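Exopolygalacturonase (Yersinia enterocolitica, PDB 2UVF) probably hydrolyses pectin-derived polygalacturonate from chain ends as a family 28 glycoside hydrolase with a right-handed parallel beta-helix fold. Local coordinates at residues Val393-Phe407 / Leu426-Thr440. Sequence-based numbering, arbitrary orientation.
With NI (nickel (II) ion), chain K; ADA (alpha-D-galactopyranuronic acid), chain C; ADA (alpha-D-galactopyranuronic acid), chain B.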
loop_
_atom_site.group_PDB
_atom_site.type_symbol
_atom_site.label_atom_id
_atom_site.label_comp_id
_atom_site.label_asym_id
_atom_site.label_seq_id
_atom_site.Cartn_x
_atom_site.Cartn_y
_atom_site.Cartn_z
ATOM N N VAL A 393 -0.680 -3.655 6.075
ATOM C CA VAL A 393 -1.714 -3.677 5.054
ATOM C C VAL A 393 -2.127 -5.125 4.760
ATOM O O VAL A 393 -1.322 -5.937 4.295
ATOM C CB VAL A 393 -1.221 -2.994 3.749
ATOM C CG1 VAL A 393 -2.200 -3.210 2.601
ATOM C CG2 VAL A 393 -0.990 -1.504 3.954
ATOM N N PHE A 394 -3.396 -5.440 5.010
ATOM C CA PHE A 394 -3.921 -6.759 4.704
ATOM C C PHE A 394 -5.348 -6.703 4.172
ATOM O O PHE A 394 -6.066 -5.730 4.416
ATOM C CB PHE A 394 -3.799 -7.701 5.916
ATOM C CG PHE A 394 -4.661 -7.333 7.113
ATOM C CD1 PHE A 394 -5.819 -8.049 7.383
ATOM C CD2 PHE A 394 -4.248 -6.352 8.026
ATOM C CE1 PHE A 394 -6.595 -7.772 8.508
ATOM C CE2 PHE A 394 -5.019 -6.055 9.163
ATOM C CZ PHE A 394 -6.196 -6.761 9.397
ATOM N N ASN A 395 -5.720 -7.737 3.421
ATOM C CA ASN A 395 -7.040 -7.860 2.782
ATOM C C ASN A 395 -7.419 -6.782 1.787
ATOM O O ASN A 395 -8.583 -6.665 1.421
ATOM C CB ASN A 395 -8.157 -8.030 3.826
ATOM C CG ASN A 395 -7.992 -9.293 4.635
ATOM O OD1 ASN A 395 -7.039 -10.078 4.424
ATOM N ND2 ASN A 395 -8.885 -9.482 5.608
ATOM N N ASN A 396 -6.436 -6.019 1.332
ATOM C CA ASN A 396 -6.672 -4.942 0.365
ATOM C C ASN A 396 -6.846 -5.498 -1.035
ATOM O O ASN A 396 -6.244 -6.491 -1.381
ATOM C CB ASN A 396 -5.505 -3.934 0.382
ATOM C CG ASN A 396 -5.642 -2.847 1.454
ATOM O OD1 ASN A 396 -5.359 -1.673 1.196
ATOM N ND2 ASN A 396 -6.066 -3.223 2.645
ATOM N N PHE A 397 -7.700 -4.871 -1.830
ATOM C CA PHE A 397 -7.708 -5.073 -3.276
ATOM C C PHE A 397 -7.029 -3.844 -3.915
ATOM O O PHE A 397 -7.391 -2.726 -3.600
ATOM C CB PHE A 397 -9.152 -5.240 -3.784
ATOM C CG PHE A 397 -9.292 -5.295 -5.301
ATOM C CD1 PHE A 397 -9.323 -6.516 -5.978
ATOM C CD2 PHE A 397 -9.445 -4.123 -6.044
ATOM C CE1 PHE A 397 -9.470 -6.561 -7.353
ATOM C CE2 PHE A 397 -9.590 -4.163 -7.423
ATOM C CZ PHE A 397 -9.602 -5.380 -8.075
ATOM N N PHE A 398 -6.043 -4.061 -4.785
ATOM C CA PHE A 398 -5.322 -2.943 -5.457
ATOM C C PHE A 398 -5.511 -3.016 -6.968
ATOM O O PHE A 398 -5.177 -4.017 -7.580
ATOM C CB PHE A 398 -3.817 -2.928 -5.146
ATOM C CG PHE A 398 -3.478 -2.552 -3.737
ATOM C CD1 PHE A 398 -3.274 -1.216 -3.381
ATOM C CD2 PHE A 398 -3.333 -3.532 -2.759
ATOM C CE1 PHE A 398 -2.953 -0.870 -2.054
ATOM C CE2 PHE A 398 -3.005 -3.198 -1.460
ATOM C CZ PHE A 398 -2.819 -1.868 -1.105
ATOM N N ASP A 399 -6.065 -1.945 -7.545
ATOM C CA ASP A 399 -6.090 -1.700 -8.996
ATOM C C ASP A 399 -5.862 -0.174 -9.136
ATOM O O ASP A 399 -6.792 0.636 -8.990
ATOM C CB ASP A 399 -7.442 -2.148 -9.598
ATOM C CG ASP A 399 -7.403 -2.285 -11.094
ATOM O OD1 ASP A 399 -6.683 -3.177 -11.583
ATOM O OD2 ASP A 399 -8.120 -1.516 -11.793
ATOM N N THR A 400 -4.612 0.214 -9.367
ATOM C CA THR A 400 -4.186 1.583 -9.091
ATOM C C THR A 400 -3.566 2.226 -10.332
ATOM O O THR A 400 -3.123 1.539 -11.237
ATOM C CB THR A 400 -3.192 1.615 -7.887
ATOM O OG1 THR A 400 -2.062 0.791 -8.179
ATOM C CG2 THR A 400 -3.840 1.101 -6.602
ATOM N N GLY A 401 -3.553 3.556 -10.358
ATOM C CA GLY A 401 -2.971 4.306 -11.451
ATOM C C GLY A 401 -1.461 4.314 -11.393
ATOM O O GLY A 401 -0.820 4.516 -12.419
ATOM N N ASP A 402 -0.903 4.087 -10.205
ATOM C CA ASP A 402 0.553 4.056 -10.010
ATOM C C ASP A 402 0.952 2.888 -9.111
ATOM O O ASP A 402 0.331 1.810 -9.175
ATOM C CB ASP A 402 1.045 5.395 -9.430
ATOM C CG ASP A 402 2.443 5.748 -9.896
ATOM O OD1 ASP A 402 3.405 5.202 -9.324
ATOM O OD2 ASP A 402 2.580 6.556 -10.841
ATOM N N ASP A 403 1.985 3.076 -8.282
ATOM C CA ASP A 403 2.477 1.992 -7.424
ATOM C C ASP A 403 1.317 1.593 -6.529
ATOM O O ASP A 403 0.513 2.444 -6.167
ATOM C CB ASP A 403 3.648 2.442 -6.536
ATOM C CG ASP A 403 4.890 2.846 -7.332
ATOM O OD1 ASP A 403 5.077 2.325 -8.469
ATOM O OD2 ASP A 403 5.703 3.655 -6.804
ATOM N N CYS A 404 1.225 0.313 -6.182
ATOM C CA CYS A 404 0.191 -0.148 -5.273
ATOM C C CYS A 404 0.513 0.245 -3.839
ATOM O O CYS A 404 -0.270 0.937 -3.208
ATOM C CB CYS A 404 -0.029 -1.661 -5.415
ATOM S SG CYS A 404 -0.453 -2.220 -7.107
ATOM N N ILE A 405 1.629 -0.247 -3.310
ATOM C CA ILE A 405 2.124 0.185 -2.014
ATOM C C ILE A 405 3.517 0.761 -2.242
ATOM O O ILE A 405 4.397 0.104 -2.810
ATOM C CB ILE A 405 2.136 -0.946 -0.936
ATOM C CG1 ILE A 405 0.733 -1.528 -0.743
ATOM C CG2 ILE A 405 2.711 -0.435 0.412
ATOM C CD1 ILE A 405 0.737 -2.891 -0.058
ATOM N N ASN A 406 3.681 2.022 -1.845
ATOM C CA ASN A 406 4.947 2.701 -2.009
ATOM C C ASN A 406 5.533 3.065 -0.654
ATOM O O ASN A 406 4.802 3.456 0.253
ATOM C CB ASN A 406 4.746 3.973 -2.838
ATOM C CG ASN A 406 6.043 4.697 -3.094
ATOM O OD1 ASN A 406 6.431 5.591 -2.346
ATOM N ND2 ASN A 406 6.732 4.299 -4.137
ATOM N N PHE A 407 6.848 2.936 -0.521
ATOM C CA PHE A 407 7.549 3.389 0.703
ATOM C C PHE A 407 8.523 4.488 0.373
ATOM O O PHE A 407 9.309 4.361 -0.548
ATOM C CB PHE A 407 8.270 2.241 1.401
ATOM C CG PHE A 407 7.352 1.151 1.838
ATOM C CD1 PHE A 407 6.626 1.274 3.013
ATOM C CD2 PHE A 407 7.205 -0.004 1.060
ATOM C CE1 PHE A 407 5.771 0.261 3.410
ATOM C CE2 PHE A 407 6.353 -1.016 1.455
ATOM C CZ PHE A 407 5.620 -0.882 2.628
ATOM N N LEU A 426 3.051 -6.587 4.958
ATOM C CA LEU A 426 2.061 -6.531 3.867
ATOM C C LEU A 426 1.620 -7.946 3.535
ATOM O O LEU A 426 2.370 -8.686 2.934
ATOM C CB LEU A 426 2.648 -5.819 2.626
ATOM C CG LEU A 426 3.310 -4.417 2.720
ATOM C CD1 LEU A 426 2.494 -3.430 3.569
ATOM C CD2 LEU A 426 4.739 -4.496 3.225
ATOM N N PHE A 427 0.407 -8.319 3.949
ATOM C CA PHE A 427 -0.056 -9.700 3.813
ATOM C C PHE A 427 -1.523 -9.843 3.376
ATOM O O PHE A 427 -2.328 -8.962 3.611
ATOM C CB PHE A 427 0.252 -10.515 5.096
ATOM C CG PHE A 427 -0.462 -10.024 6.349
ATOM C CD1 PHE A 427 -1.660 -10.612 6.759
ATOM C CD2 PHE A 427 0.081 -9.003 7.133
ATOM C CE1 PHE A 427 -2.331 -10.188 7.924
ATOM C CE2 PHE A 427 -0.577 -8.553 8.299
ATOM C CZ PHE A 427 -1.783 -9.147 8.692
ATOM N N ASN A 428 -1.848 -10.973 2.752
ATOM C CA ASN A 428 -3.217 -11.305 2.334
ATOM C C ASN A 428 -3.883 -10.245 1.444
ATOM O O ASN A 428 -5.083 -9.970 1.567
ATOM C CB ASN A 428 -4.105 -11.654 3.548
ATOM C CG ASN A 428 -3.564 -12.833 4.362
ATOM O OD1 ASN A 428 -2.720 -13.612 3.883
ATOM N ND2 ASN A 428 -4.054 -12.973 5.583
ATOM N N ASN A 429 -3.089 -9.647 0.560
ATOM C CA ASN A 429 -3.598 -8.638 -0.388
ATOM C C ASN A 429 -3.692 -9.245 -1.732
ATOM O O ASN A 429 -2.951 -10.204 -2.055
ATOM C CB ASN A 429 -2.679 -7.403 -0.455
ATOM C CG ASN A 429 -2.537 -6.736 0.878
ATOM O OD1 ASN A 429 -3.475 -6.143 1.345
ATOM N ND2 ASN A 429 -1.366 -6.867 1.522
ATOM N N TYR A 430 -4.620 -8.697 -2.514
ATOM C CA TYR A 430 -4.682 -9.002 -3.946
ATOM C C TYR A 430 -4.274 -7.775 -4.775
ATOM O O TYR A 430 -4.945 -6.755 -4.752
ATOM C CB TYR A 430 -6.088 -9.439 -4.306
ATOM C CG TYR A 430 -6.264 -9.935 -5.720
ATOM C CD1 TYR A 430 -5.988 -11.250 -6.057
ATOM C CD2 TYR A 430 -6.748 -9.084 -6.719
ATOM C CE1 TYR A 430 -6.185 -11.701 -7.373
ATOM C CE2 TYR A 430 -6.934 -9.512 -7.999
ATOM C CZ TYR A 430 -6.659 -10.821 -8.335
ATOM O OH TYR A 430 -6.884 -11.247 -9.643
ATOM N N PHE A 431 -3.164 -7.874 -5.495
ATOM C CA PHE A 431 -2.718 -6.777 -6.353
ATOM C C PHE A 431 -3.173 -7.080 -7.767
ATOM O O PHE A 431 -2.869 -8.157 -8.278
ATOM C CB PHE A 431 -1.189 -6.613 -6.302
ATOM C CG PHE A 431 -0.653 -6.396 -4.920
ATOM C CD1 PHE A 431 -0.435 -5.114 -4.438
ATOM C CD2 PHE A 431 -0.352 -7.484 -4.096
ATOM C CE1 PHE A 431 0.059 -4.903 -3.142
ATOM C CE2 PHE A 431 0.146 -7.294 -2.807
ATOM C CZ PHE A 431 0.358 -5.998 -2.323
ATOM N N ARG A 432 -3.963 -6.194 -8.359
ATOM C CA ARG A 432 -4.287 -6.303 -9.765
ATOM C C ARG A 432 -3.337 -5.368 -10.517
ATOM O O ARG A 432 -2.145 -5.507 -10.392
ATOM C CB ARG A 432 -5.772 -6.019 -10.041
ATOM C CG ARG A 432 -6.295 -6.642 -11.338
ATOM C CD ARG A 432 -7.805 -6.472 -11.472
ATOM N NE ARG A 432 -8.283 -6.821 -12.801
ATOM C CZ ARG A 432 -8.188 -6.035 -13.872
ATOM N NH1 ARG A 432 -8.654 -6.460 -15.047
ATOM N NH2 ARG A 432 -7.609 -4.831 -13.783
ATOM N N MET A 433 -3.849 -4.411 -11.275
ATOM C CA MET A 433 -2.958 -3.492 -12.000
ATOM C C MET A 433 -2.320 -2.457 -11.093
ATOM O O MET A 433 -2.848 -2.130 -10.023
ATOM C CB MET A 433 -3.639 -2.868 -13.239
ATOM C CG MET A 433 -4.093 -3.950 -14.192
ATOM S SD MET A 433 -4.613 -3.505 -15.812
ATOM C CE MET A 433 -3.189 -2.631 -16.433
ATOM N N GLY A 434 -1.155 -1.976 -11.519
ATOM C CA GLY A 434 -0.402 -0.975 -10.769
ATOM C C GLY A 434 1.050 -1.089 -11.166
ATOM O O GLY A 434 1.430 -2.055 -11.799
ATOM N N HIS A 435 1.860 -0.110 -10.783
ATOM C CA HIS A 435 3.220 0.000 -11.280
ATOM C C HIS A 435 4.175 -0.889 -10.497
ATOM O O HIS A 435 5.335 -1.038 -10.869
ATOM C CB HIS A 435 3.704 1.462 -11.217
ATOM C CG HIS A 435 3.067 2.368 -12.216
ATOM N ND1 HIS A 435 1.853 2.093 -12.814
ATOM C CD2 HIS A 435 3.464 3.569 -12.702
ATOM C CE1 HIS A 435 1.537 3.081 -13.632
ATOM N NE2 HIS A 435 2.489 3.997 -13.569
ATOM N N GLY A 436 3.685 -1.464 -9.399
ATOM C CA GLY A 436 4.487 -2.386 -8.625
ATOM C C GLY A 436 3.755 -2.693 -7.345
ATOM O O GLY A 436 3.239 -1.794 -6.704
ATOM N N ALA A 437 3.686 -3.965 -6.990
ATOM C CA ALA A 437 2.991 -4.378 -5.772
ATOM C C ALA A 437 3.658 -3.751 -4.558
ATOM O O ALA A 437 3.006 -3.067 -3.762
ATOM C CB ALA A 437 2.981 -5.895 -5.644
ATOM N N ILE A 438 4.960 -4.013 -4.428
ATOM C CA ILE A 438 5.750 -3.533 -3.301
ATOM C C ILE A 438 6.885 -2.697 -3.858
ATOM O O ILE A 438 7.737 -3.207 -4.577
ATOM C CB ILE A 438 6.267 -4.709 -2.420
ATOM C CG1 ILE A 438 5.099 -5.632 -2.001
ATOM C CG2 ILE A 438 7.125 -4.200 -1.222
ATOM C CD1 ILE A 438 4.056 -4.977 -1.097
ATOM N N VAL A 439 6.853 -1.401 -3.546
ATOM C CA VAL A 439 7.779 -0.439 -4.116
ATOM C C VAL A 439 8.544 0.295 -3.021
ATOM O O VAL A 439 7.934 0.954 -2.186
ATOM C CB VAL A 439 7.058 0.585 -5.027
ATOM C CG1 VAL A 439 8.095 1.486 -5.726
ATOM C CG2 VAL A 439 6.194 -0.146 -6.038
ATOM N N THR A 440 9.873 0.146 -3.026
ATOM C CA THR A 440 10.781 0.865 -2.119
ATOM C C THR A 440 11.823 1.693 -2.911
ATOM O O THR A 440 12.730 1.114 -3.470
ATOM C CB THR A 440 11.614 -0.131 -1.232
ATOM O OG1 THR A 440 12.558 -0.815 -2.058
ATOM C CG2 THR A 440 10.769 -1.176 -0.537
HETATM NI NI NI K . -0.589 3.519 -14.233
HETATM C C1 ADA C . 5.527 7.414 -8.930
HETATM C C2 ADA C . 4.850 8.372 -7.928
HETATM C C3 ADA C . 5.488 9.763 -8.142
HETATM C C4 ADA C . 6.905 9.671 -7.551
HETATM C C5 ADA C . 7.662 8.634 -8.401
HETATM C C6 ADA C . 9.089 8.400 -7.854
HETATM O O1 ADA C . 5.437 7.863 -10.314
HETATM O O2 ADA C . 3.445 8.386 -8.039
HETATM O O3 ADA C . 4.696 10.853 -7.609
HETATM O O4 ADA C . 6.796 9.125 -6.212
HETATM O O5 ADA C . 6.923 7.340 -8.504
HETATM O O6B ADA C . 9.233 7.565 -6.924
HETATM O O6A ADA C . 10.031 9.051 -8.372
HETATM C C1 ADA B . 7.649 9.734 -5.213
HETATM C C2 ADA B . 7.490 8.891 -3.931
HETATM C C3 ADA B . 6.014 8.980 -3.496
HETATM C C4 ADA B . 5.616 10.467 -3.239
HETATM C C5 ADA B . 5.861 11.296 -4.519
HETATM C C6 ADA B . 5.562 12.821 -4.481
HETATM O O2 ADA B . 7.912 7.530 -4.142
HETATM O O3 ADA B . 5.771 8.159 -2.356
HETATM O O4 ADA B . 6.344 11.021 -2.138
HETATM O O5 ADA B . 7.227 11.121 -5.003
HETATM O O6B ADA B . 6.453 13.572 -4.934
HETATM O O6A ADA B . 4.461 13.217 -4.025
HETATM O O HOH W 1 -7.928 -1.832 -14.455
HETATM O O HOH W 2 -1.614 1.514 -13.361
HETATM O O HOH W 3 -0.344 2.704 -16.266
HETATM O O HOH W 4 0.248 5.693 -15.152
#
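The F398 and F431 rings lie side by side in the interior between two successive coils of the parallel beta-helix, 393-407 and 426-440. Their planes lie 9° apart but are slid, so the rings barely overlap. Backbone hydrogen bonds such as F398 N to Y430 O and F407 N to V439 O pair the strands in parallel. C404 CB and I405 CD1 close on the edge of F431, the latter 3.7 Å from F431 CE1; L426 CD1 packs on V393 CB, and L426 CD2 meets the rim of F407. The amide of N429 bridges the turn beside this apolar core: with CG anti to the carbonyl carbon (chi1 -59°), ND2 donates to V393 O (2.9 Å, 168°) while OD1 accepts from N396 N (3.0 Å). N456 takes a further bond from N429 ND2, extending the asparagine link to the next coil. On the outer face F394 CB sits over the F427 ring.

The other end is more polar and watered. R432 NH2 bonds D399 OD1 (2.9 Å) in a salt bridge, and M433 N reaches the same oxygen from the opposite face of the carboxylate; water 1 joins D399 OD2, and E285 pairs with R432 NE. The H435 ring lies over D402 CA, near the nickel that G401 O binds at 2.1 Å with waters and D376. D402 OD2 and N406 OD1 accept sugar hydroxyls, the latter from O3 of galacturonate chain B (2.7 Å). Parallel backbone hydrogen bonds, apolar side-chain packing and the N429 amide's hydrogen bonds thus tie the coils together, while carboxylate and amide oxygens at the pocket grip the digalacturonate.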